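Putative oxygenase (Streptomyces viridochromogenes Tue57, PDB 4XAA) probably catalyses an iron- and 2-oxoglutarate-dependent oxidation, as expected of a PhyH-family oxygenase from orthosomycin biosynthesis. Local coordinates at residues A[107-112]-A[210-215]; A[124-129]-A[164-169]; A[134-139]-A[190-195]; A[152-157]-A[175-180]. All blocks are in the same frame, centred on the assembly; numbering follows the deposited sequence.

Contact 1 of 4, residues A[107-112]-A[210-215]; sequences TAYALV and IVIEYA
Residues 107-112 and 210-215 form adjacent antiparallel strands, their axes 4.7 Å apart with 162° between the N-to-C directions. A110 and V211 make the hydrogen-bonded pair at the middle, with A110 N to V211 O at 2.7 Å and V211 N to A110 O at 2.8 Å; the non-hydrogen-bonded pairs Y109-I212 and L111-I210 flank it. This alternation sorts the side chains. Y109, L111, I210 and I212 share one face, where I212 brings CD1 to within 3.6 Å of Y109 CD2, meeting the ring obliquely. Next to it, L111 CD1 lies 4.0 Å from I210 CG1, a second apolar pair. A108, A110, V211 and E213 point to the other face, and there V211 CG2 is 3.9 Å from V112 CG1. The polar contact lies at the T107 end. With CG opposite its backbone N (chi1 179°), E213 extends its carboxylate past T107, whose OG1 donates to E213 OE2 at 3.0 Å. The hydroxyl arrives on the anti side of that oxygen, 34° out of the carboxylate plane. R128 forms a salt bridge to the same OE2, so two donors grip one carboxylate oxygen and limit its rotation. These strands belong to the large sheet of the double-stranded beta-helix, the cupin-type fold of PhyH oxygenases. Within it, strand 105-114 is bordered on its other side by strand 68-72, and strand 207-215 by strand 136-142, while helix 90-100 packs against Y214.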
loop_
_atom_site.group_PDB
_atom_site.type_symbol
_atom_site.label_atom_id
_atom_site.label_comp_id
_atom_site.label_asym_id
_atom_site.label_seq_id
_atom_site.Cartn_x
_atom_site.Cartn_y
_atom_site.Cartn_z
ATOM N N THR A 107 12.143 4.302 2.081
ATOM C CA THR A 107 12.440 4.183 3.497
ATOM C C THR A 107 11.885 2.906 4.117
ATOM O O THR A 107 12.180 2.597 5.266
ATOM C CB THR A 107 11.903 5.396 4.272
ATOM O OG1 THR A 107 10.527 5.598 3.943
ATOM C CG2 THR A 107 12.684 6.654 3.899
ATOM N N ALA A 108 11.099 2.161 3.351
ATOM C CA ALA A 108 10.438 0.960 3.859
ATOM C C ALA A 108 9.734 0.215 2.737
ATOM O O ALA A 108 9.161 0.810 1.828
ATOM C CB ALA A 108 9.429 1.310 4.967
ATOM N N TYR A 109 9.770 -1.102 2.831
ATOM C CA TYR A 109 9.204 -1.971 1.825
ATOM C C TYR A 109 8.365 -3.012 2.524
ATOM O O TYR A 109 8.844 -3.674 3.441
ATOM C CB TYR A 109 10.299 -2.673 1.013
ATOM C CG TYR A 109 11.358 -1.788 0.388
ATOM C CD1 TYR A 109 12.359 -1.219 1.161
ATOM C CD2 TYR A 109 11.386 -1.568 -0.984
ATOM C CE1 TYR A 109 13.341 -0.426 0.599
ATOM C CE2 TYR A 109 12.373 -0.783 -1.565
ATOM C CZ TYR A 109 13.353 -0.213 -0.771
ATOM O OH TYR A 109 14.345 0.568 -1.327
ATOM N N ALA A 110 7.133 -3.198 2.081
ATOM C CA ALA A 110 6.303 -4.215 2.696
ATOM C C ALA A 110 5.393 -4.880 1.693
ATOM O O ALA A 110 4.960 -4.274 0.711
ATOM C CB ALA A 110 5.467 -3.612 3.859
ATOM N N LEU A 111 5.104 -6.143 1.954
ATOM C CA LEU A 111 4.018 -6.819 1.274
ATOM C C LEU A 111 2.832 -6.907 2.233
ATOM O O LEU A 111 2.917 -7.544 3.287
ATOM C CB LEU A 111 4.454 -8.205 0.809
ATOM C CG LEU A 111 3.470 -9.109 0.070
ATOM C CD1 LEU A 111 3.120 -8.586 -1.317
ATOM C CD2 LEU A 111 4.025 -10.519 -0.018
ATOM N N VAL A 112 1.739 -6.234 1.884
ATOM C CA VAL A 112 0.507 -6.382 2.633
ATOM C C VAL A 112 -0.469 -7.243 1.826
ATOM O O VAL A 112 -0.420 -7.292 0.581
ATOM C CB VAL A 112 -0.104 -5.026 2.990
ATOM C CG1 VAL A 112 1.010 -4.057 3.365
ATOM C CG2 VAL A 112 -0.902 -4.483 1.838
ATOM N N ILE A 210 2.353 -4.466 -2.899
ATOM C CA ILE A 210 3.679 -4.073 -2.434
ATOM C C ILE A 210 3.657 -2.589 -2.091
ATOM O O ILE A 210 3.479 -1.755 -2.968
ATOM C CB ILE A 210 4.781 -4.363 -3.497
ATOM C CG1 ILE A 210 4.957 -5.868 -3.681
ATOM C CG2 ILE A 210 6.107 -3.743 -3.106
ATOM C CD1 ILE A 210 5.849 -6.227 -4.830
ATOM N N VAL A 211 3.812 -2.269 -0.811
ATOM C CA VAL A 211 3.873 -0.880 -0.350
ATOM C C VAL A 211 5.322 -0.454 -0.075
ATOM O O VAL A 211 6.040 -1.072 0.737
ATOM C CB VAL A 211 3.041 -0.658 0.943
ATOM C CG1 VAL A 211 2.956 0.823 1.291
ATOM C CG2 VAL A 211 1.663 -1.239 0.792
ATOM N N ILE A 212 5.742 0.604 -0.758
ATOM C CA ILE A 212 7.072 1.157 -0.586
ATOM C C ILE A 212 6.913 2.600 -0.139
ATOM O O ILE A 212 6.134 3.360 -0.704
ATOM C CB ILE A 212 7.920 1.050 -1.903
ATOM C CG1 ILE A 212 8.022 -0.404 -2.367
ATOM C CG2 ILE A 212 9.320 1.609 -1.727
ATOM C CD1 ILE A 212 8.984 -0.608 -3.541
ATOM N N GLU A 213 7.619 2.985 0.907
ATOM C CA GLU A 213 7.522 4.365 1.347
ATOM C C GLU A 213 8.683 5.185 0.807
ATOM O O GLU A 213 9.830 4.777 0.929
ATOM C CB GLU A 213 7.480 4.436 2.864
ATOM C CG GLU A 213 7.407 5.843 3.402
ATOM C CD GLU A 213 7.257 5.865 4.908
ATOM O OE1 GLU A 213 6.222 5.366 5.408
ATOM O OE2 GLU A 213 8.174 6.367 5.591
ATOM N N TYR A 214 8.374 6.325 0.195
ATOM C CA TYR A 214 9.397 7.223 -0.326
ATOM C C TYR A 214 9.334 8.550 0.383
ATOM O O TYR A 214 8.243 9.082 0.619
ATOM C CB TYR A 214 9.246 7.450 -1.838
ATOM C CG TYR A 214 9.395 6.197 -2.663
ATOM C CD1 TYR A 214 10.625 5.843 -3.233
ATOM C CD2 TYR A 214 8.308 5.361 -2.866
ATOM C CE1 TYR A 214 10.745 4.686 -3.987
ATOM C CE2 TYR A 214 8.419 4.214 -3.605
ATOM C CZ TYR A 214 9.629 3.881 -4.162
ATOM O OH TYR A 214 9.699 2.724 -4.886
ATOM N N ALA A 215 10.506 9.109 0.680
ATOM C CA ALA A 215 10.570 10.293 1.521
ATOM C C ALA A 215 11.532 11.344 1.018
ATOM O O ALA A 215 12.603 11.024 0.524
ATOM C CB ALA A 215 10.954 9.893 2.951
#

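Contact 2 of 4, residues A[124-129]-A[164-169]; sequences WHRDRV and DDAEVA. With NI (nickel (II) ion), chain B.
The HxD part of a two-histidine, one-carboxylate metal site lies in residues 124-129, and V168 of residues 164-169 packs against the same short stretch on the side away from the metal. H125 NE2 and D127 OD1 bind the nickel, the latter at 2.3 Å; H196 and three waters complete six ligands. H125 ND1 is hydrogen-bonded to P123 O, which helps fix the ring, and one of the bound waters also donates to D127 OD2 at 2.7 Å. Across the contact V168 divides its branches: CG1 sits 3.8 Å from W124 CB, and CG2 lies 3.8 Å from R126 CG. The R126 chain bends at chi3 (88°), turning its guanidinium toward 164-166. There NH1 donates to a water at the edge of the group, in its plane, at 2.8 Å, and this water donates in turn to D164 O at 2.7 Å. V129 CG1 sits over one face of the guanidinium near its rim, 3.4 Å above the plane. R126 is held further by the carbonyls of R193, P163 and L162. The D164 carboxylate and V129 O are both acceptors, 3.0 Å apart at OD2; the salt bridge from R193 to D164 OD1 probably offsets that repulsion. Strand 122-125 is an outer strand of the four-stranded sheet, beside strand 196-198, and helix 168-174 starts at V168, directly after E167 in the N-cap position.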
loop_
_atom_site.group_PDB
_atom_site.type_symbol
_atom_site.label_atom_id
_atom_site.label_comp_id
_atom_site.label_asym_id
_atom_site.label_seq_id
_atom_site.Cartn_x
_atom_site.Cartn_y
_atom_site.Cartn_z
ATOM N N TRP A 124 -8.414 2.139 10.846
ATOM C CA TRP A 124 -8.071 3.463 10.351
ATOM C C TRP A 124 -6.853 4.002 11.078
ATOM O O TRP A 124 -6.670 3.750 12.258
ATOM C CB TRP A 124 -9.247 4.413 10.512
ATOM C CG TRP A 124 -10.384 4.016 9.653
ATOM C CD1 TRP A 124 -11.422 3.191 9.986
ATOM C CD2 TRP A 124 -10.596 4.402 8.294
ATOM N NE1 TRP A 124 -12.274 3.055 8.917
ATOM C CE2 TRP A 124 -11.787 3.785 7.865
ATOM C CE3 TRP A 124 -9.904 5.221 7.403
ATOM C CZ2 TRP A 124 -12.295 3.963 6.584
ATOM C CZ3 TRP A 124 -10.406 5.392 6.131
ATOM C CH2 TRP A 124 -11.587 4.765 5.732
ATOM N N HIS A 125 -6.022 4.741 10.361
ATOM C CA HIS A 125 -4.805 5.298 10.929
ATOM C C HIS A 125 -4.197 6.320 9.990
ATOM O O HIS A 125 -4.647 6.481 8.852
ATOM C CB HIS A 125 -3.784 4.197 11.217
ATOM C CG HIS A 125 -3.268 3.511 9.992
ATOM N ND1 HIS A 125 -3.901 2.428 9.421
ATOM C CD2 HIS A 125 -2.166 3.741 9.238
ATOM C CE1 HIS A 125 -3.209 2.019 8.372
ATOM N NE2 HIS A 125 -2.152 2.797 8.244
ATOM N N ARG A 126 -3.193 7.022 10.498
ATOM C CA ARG A 126 -2.320 7.857 9.705
ATOM C C ARG A 126 -0.992 7.160 9.787
ATOM O O ARG A 126 -0.613 6.712 10.868
ATOM C CB ARG A 126 -2.243 9.292 10.241
ATOM C CG ARG A 126 -3.622 9.921 10.467
ATOM C CD ARG A 126 -3.545 11.307 11.068
ATOM N NE ARG A 126 -3.430 12.317 10.030
ATOM C CZ ARG A 126 -3.285 13.614 10.268
ATOM N NH1 ARG A 126 -3.222 14.048 11.521
ATOM N NH2 ARG A 126 -3.198 14.475 9.251
ATOM N N ASP A 127 -0.300 7.028 8.658
ATOM C CA ASP A 127 0.998 6.368 8.643
ATOM C C ASP A 127 2.045 7.154 9.448
ATOM O O ASP A 127 2.709 6.594 10.310
ATOM C CB ASP A 127 1.465 6.162 7.203
ATOM C CG ASP A 127 0.696 5.071 6.501
ATOM O OD1 ASP A 127 0.171 4.176 7.190
ATOM O OD2 ASP A 127 0.611 5.101 5.259
ATOM N N ARG A 128 2.176 8.449 9.171
ATOM C CA ARG A 128 3.084 9.331 9.916
ATOM C C ARG A 128 2.485 10.726 10.040
ATOM O O ARG A 128 1.785 11.179 9.125
ATOM C CB ARG A 128 4.447 9.452 9.222
ATOM C CG ARG A 128 5.326 8.228 9.253
ATOM C CD ARG A 128 6.756 8.660 9.433
ATOM N NE ARG A 128 7.548 8.472 8.228
ATOM C CZ ARG A 128 8.626 9.190 7.927
ATOM N NH1 ARG A 128 9.033 10.167 8.735
ATOM N NH2 ARG A 128 9.287 8.930 6.812
ATOM N N VAL A 129 2.757 11.414 11.148
ATOM C CA VAL A 129 2.413 12.832 11.238
ATOM C C VAL A 129 3.579 13.703 11.694
ATOM O O VAL A 129 3.372 14.873 12.017
ATOM C CB VAL A 129 1.228 13.097 12.186
ATOM C CG1 VAL A 129 -0.011 12.364 11.705
ATOM C CG2 VAL A 129 1.588 12.716 13.609
ATOM N N ASP A 164 -1.522 17.723 13.326
ATOM C CA ASP A 164 -0.919 16.506 13.872
ATOM C C ASP A 164 -1.795 15.869 14.938
ATOM O O ASP A 164 -1.833 14.650 15.073
ATOM C CB ASP A 164 0.462 16.802 14.452
ATOM C CG ASP A 164 1.520 17.080 13.375
ATOM O OD1 ASP A 164 1.200 17.118 12.160
ATOM O OD2 ASP A 164 2.689 17.281 13.759
ATOM N N ASP A 165 -2.519 16.691 15.686
ATOM C CA ASP A 165 -3.311 16.185 16.803
ATOM C C ASP A 165 -4.713 15.750 16.411
ATOM O O ASP A 165 -5.553 15.526 17.277
ATOM C CB ASP A 165 -3.405 17.241 17.907
ATOM C CG ASP A 165 -3.961 18.561 17.405
ATOM O OD1 ASP A 165 -4.428 18.607 16.255
ATOM O OD2 ASP A 165 -3.936 19.557 18.160
ATOM N N ALA A 166 -4.991 15.655 15.118
ATOM C CA ALA A 166 -6.328 15.260 14.712
ATOM C C ALA A 166 -6.563 13.825 15.149
ATOM O O ALA A 166 -5.709 12.955 14.956
ATOM C CB ALA A 166 -6.521 15.411 13.219
ATOM N N GLU A 167 -7.713 13.597 15.767
ATOM C CA GLU A 167 -8.082 12.268 16.222
ATOM C C GLU A 167 -8.695 11.473 15.091
ATOM O O GLU A 167 -9.713 11.854 14.537
ATOM C CB GLU A 167 -9.056 12.332 17.399
ATOM C CG GLU A 167 -9.468 10.949 17.877
ATOM C CD GLU A 167 -10.281 10.949 19.168
ATOM O OE1 GLU A 167 -10.817 12.019 19.546
ATOM O OE2 GLU A 167 -10.370 9.863 19.798
ATOM N N VAL A 168 -8.065 10.356 14.769
ATOM C CA VAL A 168 -8.402 9.585 13.590
ATOM C C VAL A 168 -9.870 9.157 13.590
ATOM O O VAL A 168 -10.525 9.165 12.546
ATOM C CB VAL A 168 -7.459 8.357 13.475
ATOM C CG1 VAL A 168 -7.910 7.402 12.384
ATOM C CG2 VAL A 168 -6.020 8.828 13.252
ATOM N N ALA A 169 -10.395 8.844 14.770
ATOM C CA ALA A 169 -11.749 8.326 14.898
ATOM C C ALA A 169 -12.815 9.372 14.609
ATOM O O ALA A 169 -13.870 9.037 14.074
ATOM C CB ALA A 169 -11.962 7.746 16.289
HETATM NI NI NI B . -1.184 2.600 6.219
HETATM O O HOH W 1 -3.443 12.779 14.056
HETATM O O HOH W 2 -0.050 2.634 4.309
HETATM O O HOH W 3 -2.090 0.326 5.476
HETATM O O HOH W 4 -0.018 0.570 6.498
#

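Contact 3 of 4, residues A[134-139]-A[190-195]; sequences RTVCNL and HDVRLV
N138 lays its CB over one face of the H190 imidazole, 3.8 Å from the ring centroid, a CH-pi contact in which amide and ring planes are 23° apart. Holding CG between the backbone N and carbonyl carbon (chi1 68°), H190 keeps its ring beside the neighbouring strand. ND1 and N138 O share a water that lies in the ring plane and donates to N138 O, while NE2 is hydrogen-bonded to D127 OD2, making H190 a second-shell partner of a nickel ligand. The backbones beneath form an antiparallel hydrogen-bonded pair, N138 N to H190 O at 2.9 Å and H190 N to N138 O at 3.1 Å. V192 N, just past the strand end, donates to V136 O at 3.1 Å. V192 also packs beside these residues, with CG1 3.3 Å from N138 ND2 and CG2 3.7 Å from V136 CB. D191 divides its carboxylate between two backbone amides. OD2 takes R134 N at 2.6 Å through its syn lone pair; OD1 is met on its anti side by R193 N at 2.9 Å, an Asx turn that overlaps the type I turn D191-L194. The strand end is thus tied both to the segment opposite and to its own turn. In the large sheet, strand 186-191 lies between strands 20-25 and 136-142, and strand 207-215 borders the latter; C137 touches F15 of helix 8-18 and A96 of helix 90-100.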
loop_
_atom_site.group_PDB
_atom_site.type_symbol
_atom_site.label_atom_id
_atom_site.label_comp_id
_atom_site.label_asym_id
_atom_site.label_seq_id
_atom_site.Cartn_x
_atom_site.Cartn_y
_atom_site.Cartn_z
ATOM N N ARG A 134 2.599 16.199 1.741
ATOM C CA ARG A 134 3.326 16.107 0.477
ATOM C C ARG A 134 4.836 16.039 0.677
ATOM O O ARG A 134 5.590 16.678 -0.047
ATOM C CB ARG A 134 2.983 17.290 -0.433
ATOM C CG ARG A 134 2.818 16.853 -1.855
ATOM C CD ARG A 134 2.886 18.004 -2.829
ATOM N NE ARG A 134 2.869 17.494 -4.195
ATOM C CZ ARG A 134 2.782 18.255 -5.276
ATOM N NH1 ARG A 134 2.698 19.569 -5.146
ATOM N NH2 ARG A 134 2.791 17.697 -6.483
ATOM N N THR A 135 5.257 15.252 1.657
ATOM C CA THR A 135 6.666 15.135 2.013
ATOM C C THR A 135 7.117 13.675 1.959
ATOM O O THR A 135 8.238 13.375 1.540
ATOM C CB THR A 135 6.921 15.727 3.415
ATOM O OG1 THR A 135 6.730 17.145 3.361
ATOM C CG2 THR A 135 8.318 15.449 3.883
ATOM N N VAL A 136 6.227 12.769 2.368
ATOM C CA VAL A 136 6.517 11.338 2.375
ATOM C C VAL A 136 5.290 10.624 1.826
ATOM O O VAL A 136 4.184 10.883 2.272
ATOM C CB VAL A 136 6.871 10.816 3.818
ATOM C CG1 VAL A 136 7.472 9.429 3.778
ATOM C CG2 VAL A 136 7.833 11.747 4.508
ATOM N N CYS A 137 5.467 9.753 0.840
ATOM C CA CYS A 137 4.326 9.011 0.315
ATOM C C CYS A 137 4.562 7.517 0.287
ATOM O O CYS A 137 5.688 7.059 0.366
ATOM C CB CYS A 137 3.968 9.485 -1.100
ATOM S SG CYS A 137 5.266 9.172 -2.318
ATOM N N ASN A 138 3.470 6.769 0.183
ATOM C CA ASN A 138 3.505 5.336 -0.030
ATOM C C ASN A 138 3.092 5.012 -1.440
ATOM O O ASN A 138 2.072 5.502 -1.918
ATOM C CB ASN A 138 2.577 4.609 0.940
ATOM C CG ASN A 138 3.163 4.482 2.347
ATOM O OD1 ASN A 138 3.983 3.599 2.616
ATOM N ND2 ASN A 138 2.724 5.349 3.253
ATOM N N LEU A 139 3.879 4.187 -2.117
ATOM C CA LEU A 139 3.458 3.670 -3.412
ATOM C C LEU A 139 2.929 2.277 -3.193
ATOM O O LEU A 139 3.639 1.415 -2.681
ATOM C CB LEU A 139 4.605 3.650 -4.430
ATOM C CG LEU A 139 4.735 4.864 -5.354
ATOM C CD1 LEU A 139 4.917 6.115 -4.534
ATOM C CD2 LEU A 139 5.902 4.686 -6.295
ATOM N N HIS A 190 -0.234 7.517 -1.842
ATOM C CA HIS A 190 -0.959 8.264 -0.835
ATOM C C HIS A 190 -0.021 8.871 0.177
ATOM O O HIS A 190 1.051 8.331 0.493
ATOM C CB HIS A 190 -2.028 7.395 -0.155
ATOM C CG HIS A 190 -1.492 6.296 0.706
ATOM N ND1 HIS A 190 -1.206 5.041 0.217
ATOM C CD2 HIS A 190 -1.241 6.247 2.039
ATOM C CE1 HIS A 190 -0.775 4.272 1.204
ATOM N NE2 HIS A 190 -0.788 4.981 2.320
ATOM N N ASP A 191 -0.423 10.041 0.647
ATOM C CA ASP A 191 0.361 10.793 1.607
ATOM C C ASP A 191 0.378 10.021 2.938
ATOM O O ASP A 191 -0.620 9.414 3.307
ATOM C CB ASP A 191 -0.232 12.195 1.751
ATOM C CG ASP A 191 0.686 13.148 2.467
ATOM O OD1 ASP A 191 1.112 12.802 3.593
ATOM O OD2 ASP A 191 0.981 14.234 1.906
ATOM N N VAL A 192 1.501 10.007 3.643
ATOM C CA VAL A 192 1.560 9.235 4.884
ATOM C C VAL A 192 0.674 9.837 5.965
ATOM O O VAL A 192 0.383 9.179 6.952
ATOM C CB VAL A 192 2.992 9.128 5.443
ATOM C CG1 VAL A 192 3.842 8.198 4.590
ATOM C CG2 VAL A 192 3.611 10.495 5.557
ATOM N N ARG A 193 0.247 11.084 5.779
ATOM C CA ARG A 193 -0.577 11.766 6.767
ATOM C C ARG A 193 -2.044 11.450 6.564
ATOM O O ARG A 193 -2.906 11.907 7.311
ATOM C CB ARG A 193 -0.370 13.280 6.694
ATOM C CG ARG A 193 1.036 13.765 6.974
ATOM C CD ARG A 193 1.118 15.278 6.897
ATOM N NE ARG A 193 0.216 15.942 7.834
ATOM C CZ ARG A 193 0.522 16.203 9.105
ATOM N NH1 ARG A 193 1.704 15.850 9.593
ATOM N NH2 ARG A 193 -0.358 16.806 9.896
ATOM N N LEU A 194 -2.332 10.677 5.527
ATOM C CA LEU A 194 -3.711 10.430 5.151
ATOM C C LEU A 194 -4.397 9.464 6.123
ATOM O O LEU A 194 -3.828 8.445 6.515
ATOM C CB LEU A 194 -3.771 9.890 3.722
ATOM C CG LEU A 194 -5.146 9.496 3.184
ATOM C CD1 LEU A 194 -5.936 10.721 2.742
ATOM C CD2 LEU A 194 -4.976 8.504 2.040
ATOM N N VAL A 195 -5.626 9.795 6.509
ATOM C CA VAL A 195 -6.452 8.879 7.296
ATOM C C VAL A 195 -7.004 7.817 6.356
ATOM O O VAL A 195 -7.672 8.132 5.380
ATOM C CB VAL A 195 -7.582 9.604 8.007
ATOM C CG1 VAL A 195 -8.455 8.608 8.745
ATOM C CG2 VAL A 195 -7.014 10.628 8.941
HETATM O O HOH W 5 3.575 13.930 3.756
HETATM O O HOH W 6 -0.680 3.942 -2.060
#

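Contact 4 of 4, residues A[152-157]-A[175-180]; sequences CLEAVP and GPVVPV
Packing is tightest where P157 and V156 meet V178 and P176: P157 CG touches V178 CG2 at 3.5 Å, and V156 CG1 comes within 3.2 Å of P176 O. The cis peptide between G175 and P176 lies next to this end. The V178-A155 pair adds regular sheet geometry, with V178 N to A155 O at 2.9 Å and a return bond from A155 N to V178 O. Here residues 153-155 and 178-179 run antiparallel in the smaller sheet of the double-stranded beta-helix, with 178-179 as its outermost strand. A155, V178 and V180 touch F20 of strand 20-25, in the larger sheet. The C152 end is buried too but more widely spaced. V180 N still reaches L153 O at 2.8 Å, but the N-H is bent to 130°, and L153 CD2 lies 4.3 Å from V180 CG2. A water links V180 O to L153 N, the latter bond weak. On the face with P179, the extended E154 chain sets OE1 3.5 Å from V177 CG1, an apolar partner; both side chains lean on W124. The solvent side is at P176, whose carbonyl oxygen packs against V156 and P157 while its ring lies at the exposed margin.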
loop_
_atom_site.group_PDB
_atom_site.type_symbol
_atom_site.label_atom_id
_atom_site.label_comp_id
_atom_site.label_asym_id
_atom_site.label_seq_id
_atom_site.Cartn_x
_atom_site.Cartn_y
_atom_site.Cartn_z
ATOM N N CYS A 152 -9.983 -3.440 -0.532
ATOM C CA CYS A 152 -9.172 -2.348 -1.079
ATOM C C CYS A 152 -8.971 -1.208 -0.080
ATOM O O CYS A 152 -9.608 -1.153 0.969
ATOM C CB CYS A 152 -9.802 -1.787 -2.358
ATOM S SG CYS A 152 -11.281 -0.764 -2.083
ATOM N N LEU A 153 -8.069 -0.302 -0.430
ATOM C CA LEU A 153 -7.778 0.871 0.371
ATOM C C LEU A 153 -8.998 1.776 0.478
ATOM O O LEU A 153 -9.712 2.005 -0.502
ATOM C CB LEU A 153 -6.604 1.639 -0.250
ATOM C CG LEU A 153 -5.986 2.832 0.479
ATOM C CD1 LEU A 153 -5.147 2.357 1.637
ATOM C CD2 LEU A 153 -5.146 3.651 -0.483
ATOM N N GLU A 154 -9.242 2.300 1.666
ATOM C CA GLU A 154 -10.254 3.323 1.821
ATOM C C GLU A 154 -9.601 4.534 2.439
ATOM O O GLU A 154 -8.616 4.414 3.142
ATOM C CB GLU A 154 -11.410 2.807 2.662
ATOM C CG GLU A 154 -12.005 1.530 2.091
ATOM C CD GLU A 154 -13.257 1.075 2.814
ATOM O OE1 GLU A 154 -13.917 1.919 3.459
ATOM O OE2 GLU A 154 -13.573 -0.133 2.741
ATOM N N ALA A 155 -10.123 5.711 2.172
ATOM C CA ALA A 155 -9.460 6.897 2.689
ATOM C C ALA A 155 -10.455 8.008 2.951
ATOM O O ALA A 155 -11.573 7.989 2.433
ATOM C CB ALA A 155 -8.369 7.370 1.705
ATOM N N VAL A 156 -10.042 8.986 3.747
ATOM C CA VAL A 156 -10.822 10.197 3.913
ATOM C C VAL A 156 -10.106 11.316 3.184
ATOM O O VAL A 156 -9.032 11.733 3.612
ATOM C CB VAL A 156 -11.014 10.584 5.403
ATOM C CG1 VAL A 156 -11.950 11.783 5.513
ATOM C CG2 VAL A 156 -11.519 9.397 6.219
ATOM N N PRO A 157 -10.697 11.806 2.077
ATOM C CA PRO A 157 -10.093 12.835 1.219
ATOM C C PRO A 157 -9.768 14.095 1.987
ATOM O O PRO A 157 -10.606 14.564 2.739
ATOM C CB PRO A 157 -11.184 13.124 0.181
ATOM C CG PRO A 157 -12.056 11.928 0.196
ATOM C CD PRO A 157 -12.036 11.426 1.609
ATOM N N GLY A 175 -15.824 11.814 7.806
ATOM C CA GLY A 175 -15.773 11.446 6.403
ATOM C C GLY A 175 -15.619 12.635 5.472
ATOM O O GLY A 175 -15.314 13.744 5.909
ATOM N N PRO A 176 -15.852 12.415 4.173
ATOM C CA PRO A 176 -16.351 11.144 3.646
ATOM C C PRO A 176 -15.265 10.100 3.497
ATOM O O PRO A 176 -14.083 10.402 3.608
ATOM C CB PRO A 176 -16.908 11.533 2.280
ATOM C CG PRO A 176 -16.011 12.651 1.851
ATOM C CD PRO A 176 -15.694 13.423 3.113
ATOM N N VAL A 177 -15.695 8.872 3.259
ATOM C CA VAL A 177 -14.817 7.733 3.123
ATOM C C VAL A 177 -14.999 7.209 1.730
ATOM O O VAL A 177 -16.115 6.876 1.345
ATOM C CB VAL A 177 -15.152 6.633 4.127
ATOM C CG1 VAL A 177 -14.370 5.364 3.802
ATOM C CG2 VAL A 177 -14.907 7.122 5.553
ATOM N N VAL A 178 -13.906 7.158 0.970
ATOM C CA VAL A 178 -13.962 6.771 -0.424
ATOM C C VAL A 178 -13.005 5.619 -0.706
ATOM O O VAL A 178 -11.823 5.696 -0.396
ATOM C CB VAL A 178 -13.639 7.969 -1.338
ATOM C CG1 VAL A 178 -14.751 9.008 -1.268
ATOM C CG2 VAL A 178 -12.341 8.603 -0.941
ATOM N N PRO A 179 -13.520 4.530 -1.285
ATOM C CA PRO A 179 -12.670 3.383 -1.603
ATOM C C PRO A 179 -11.724 3.702 -2.761
ATOM O O PRO A 179 -11.883 4.723 -3.417
ATOM C CB PRO A 179 -13.676 2.288 -1.983
ATOM C CG PRO A 179 -14.875 3.024 -2.456
ATOM C CD PRO A 179 -14.925 4.310 -1.674
ATOM N N VAL A 180 -10.728 2.858 -2.989
ATOM C CA VAL A 180 -9.846 3.053 -4.123
ATOM C C VAL A 180 -9.757 1.749 -4.893
ATOM O O VAL A 180 -8.898 0.917 -4.617
ATOM C CB VAL A 180 -8.434 3.523 -3.703
ATOM C CG1 VAL A 180 -7.557 3.724 -4.928
ATOM C CG2 VAL A 180 -8.518 4.826 -2.931
HETATM O O HOH W 7 -6.419 -0.758 -3.470
#

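Overall arrangement
Contacts 1 and 3 share the large sheet, their centres 11 Å apart, joined by probable bonds such as I212 O to L139 N at 2.8 Å. Contact 4 lies in the opposing smaller sheet, which strand 122-125 of contact 2 also borders; W124 CH2 touches V177 CG1 at 3.4 Å. Contact 2 meets contact 1 through the salt bridge R128 NH2 to E213 OE2, 3.0 Å, and contact 3 through a probable hydrogen bond from R126 NE to R193 O, 2.8 Å. The nickel lies between the two sheets: contact 2 supplies two ligands, while the side chains of H190, L153 and V211 come about 5, 6 and 7 Å from the metal.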